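Local coordinates for water stress and hypersensitive response domain-containing protein (Archaeoglobus fulgidus DSM 4304, PDB 3BUT) that is of unknown function but belongs to the late embryogenesis abundant (LEA_2) family, has a beta-barrel fold and possibly binds lipids, at residues R81-W84 against V85-A89. The protein carries 4 engineered substitutions. Sequence-based numbering, arbitrary orientation.
Sequences REWW and VTHIA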
loop_
_atom_site.group_PDB
_atom_site.type_symbol
_atom_site.label_atom_id
_atom_site.label_comp_id
_atom_site.label_asym_id
_atom_site.label_seq_id
_atom_site.Cartn_x
_atom_site.Cartn_y
_atom_site.Cartn_z
ATOM N N ARG A 81 2.760 7.675 -1.804
ATOM C CA ARG A 81 1.761 8.106 -0.817
ATOM C C ARG A 81 0.635 8.952 -1.419
ATOM O O ARG A 81 -0.409 9.143 -0.783
ATOM C CB ARG A 81 2.411 8.873 0.337
ATOM C CG ARG A 81 3.222 8.022 1.305
ATOM C CD ARG A 81 3.818 8.860 2.443
ATOM N NE ARG A 81 4.707 9.929 1.977
ATOM C CZ ARG A 81 4.414 11.229 2.000
ATOM N NH1 ARG A 81 3.245 11.651 2.468
ATOM N NH2 ARG A 81 5.294 12.113 1.551
ATOM N N GLU A 82 0.845 9.480 -2.620
ATOM C CA GLU A 82 -0.225 10.214 -3.285
ATOM C C GLU A 82 -0.982 9.335 -4.273
ATOM O O GLU A 82 -1.991 9.750 -4.831
ATOM C CB GLU A 82 0.262 11.529 -3.907
ATOM C CG GLU A 82 1.402 11.417 -4.898
ATOM C CD GLU A 82 1.776 12.758 -5.502
ATOM O OE1 GLU A 82 1.892 13.746 -4.741
ATOM O OE2 GLU A 82 1.960 12.822 -6.737
ATOM N N TRP A 83 -0.496 8.111 -4.463
ATOM C CA TRP A 83 -1.223 7.110 -5.239
ATOM C C TRP A 83 -2.371 6.573 -4.400
ATOM O O TRP A 83 -3.469 6.356 -4.906
ATOM C CB TRP A 83 -0.308 5.955 -5.687
ATOM C CG TRP A 83 -1.048 4.640 -5.804
ATOM C CD1 TRP A 83 -1.888 4.262 -6.808
ATOM C CD2 TRP A 83 -1.053 3.563 -4.854
ATOM N NE1 TRP A 83 -2.399 3.016 -6.556
ATOM C CE2 TRP A 83 -1.907 2.564 -5.363
ATOM C CE3 TRP A 83 -0.415 3.348 -3.625
ATOM C CZ2 TRP A 83 -2.141 1.364 -4.690
ATOM C CZ3 TRP A 83 -0.644 2.155 -2.958
ATOM C CH2 TRP A 83 -1.499 1.176 -3.496
ATOM N N TRP A 84 -2.101 6.363 -3.115
ATOM C CA TRP A 84 -3.059 5.753 -2.206
ATOM C C TRP A 84 -4.442 6.403 -2.242
ATOM O O TRP A 84 -5.458 5.703 -2.238
ATOM C CB TRP A 84 -2.503 5.697 -0.777
ATOM C CG TRP A 84 -3.477 5.093 0.180
ATOM C CD1 TRP A 84 -4.123 5.729 1.194
ATOM C CD2 TRP A 84 -3.958 3.739 0.182
ATOM N NE1 TRP A 84 -4.963 4.855 1.842
ATOM C CE2 TRP A 84 -4.882 3.627 1.239
ATOM C CE3 TRP A 84 -3.687 2.606 -0.602
ATOM C CZ2 TRP A 84 -5.538 2.431 1.537
ATOM C CZ3 TRP A 84 -4.341 1.419 -0.307
ATOM C CH2 TRP A 84 -5.256 1.343 0.750
ATOM N N VAL A 85 -4.466 7.734 -2.310
ATOM C CA VAL A 85 -5.694 8.509 -2.492
ATOM C C VAL A 85 -6.512 7.996 -3.679
ATOM O O VAL A 85 -7.709 7.738 -3.547
ATOM C CB VAL A 85 -5.377 10.015 -2.721
ATOM C CG1 VAL A 85 -6.660 10.846 -2.778
ATOM C CG2 VAL A 85 -4.441 10.548 -1.638
ATOM N N THR A 86 -5.839 7.829 -4.816
ATOM C CA THR A 86 -6.468 7.441 -6.080
ATOM C C THR A 86 -6.953 5.998 -6.067
ATOM O O THR A 86 -7.955 5.670 -6.707
ATOM C CB THR A 86 -5.513 7.635 -7.290
ATOM O OG1 THR A 86 -4.468 6.656 -7.257
ATOM C CG2 THR A 86 -4.884 9.003 -7.275
ATOM N N HIS A 87 -6.227 5.146 -5.346
ATOM C CA HIS A 87 -6.561 3.732 -5.243
ATOM C C HIS A 87 -7.930 3.558 -4.613
ATOM O O HIS A 87 -8.816 2.981 -5.227
ATOM C CB HIS A 87 -5.502 2.955 -4.455
ATOM C CG HIS A 87 -5.845 1.513 -4.251
ATOM N ND1 HIS A 87 -5.752 0.576 -5.259
ATOM C CD2 HIS A 87 -6.286 0.846 -3.160
ATOM C CE1 HIS A 87 -6.112 -0.606 -4.794
ATOM N NE2 HIS A 87 -6.443 -0.470 -3.523
ATOM N N ILE A 88 -8.108 4.088 -3.408
ATOM C CA ILE A 88 -9.399 3.994 -2.729
ATOM C C ILE A 88 -10.489 4.808 -3.428
ATOM O O ILE A 88 -11.633 4.366 -3.479
ATOM C CB ILE A 88 -9.322 4.344 -1.231
ATOM C CG1 ILE A 88 -8.686 5.711 -1.022
ATOM C CG2 ILE A 88 -8.553 3.263 -0.460
ATOM C CD1 ILE A 88 -9.164 6.358 0.197
ATOM N N ALA A 89 -10.124 5.959 -4.004
ATOM C CA ALA A 89 -11.057 6.780 -4.795
ATOM C C ALA A 89 -11.675 6.027 -5.975
ATOM O O ALA A 89 -12.802 6.306 -6.376
ATOM C CB ALA A 89 -10.383 8.043 -5.283
#
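Trp83, Trp84 and His87 form an aromatic cluster along one turn of the short helix 83-89. The His87 ring lies alongside the benzo end of Trp83, and both side chains point the same way. Their planes are turned 47° apart. His87 CB stands off the plane of the Trp83 indole, toward its rim, 3.7 Å from Trp83 CZ2. Trp84 meets the CD2 corner of the imidazole. Its six-membered ring is tilted only 24° from the imidazole but slid aside, and Trp84 CZ3 reaches His87 CD2 at 3.5 Å. With CG trans to its own backbone N (chi1 179°), the Trp84 indole also runs forward along the helix, one turn on, to Ile88. There Ile88 CG2 makes a CH-pi contact over one face, 4.1 Å from the centroid of the six-membered ring. An alanine in place of Trp84 would probably leave Ile88 CG2 and His87 CD2 without their aromatic partner and open a gap beside them.

Two good donors grip Trp83 O. Thr86 OG1 binds it at 2.6 Å, in the carbonyl plane on a lone pair, while His87 N comes in nearly head-on to the C=O at 3.0 Å. Thr86 OG1 also bonds Asn46 ND2.

Helix 83-89 follows the short helix 77-80 in the connection from strand 66-76 to strand 93-105, at one end of the beta fold. Thr94 OG1 bonds both Trp83 NE1 and His87 ND1. Thr124 holds His87 NE2, and Trp83 packs on Val50 of strand 48-61. Trp84 and Ile88 pack on Thr18 and Val13 of the second subunit.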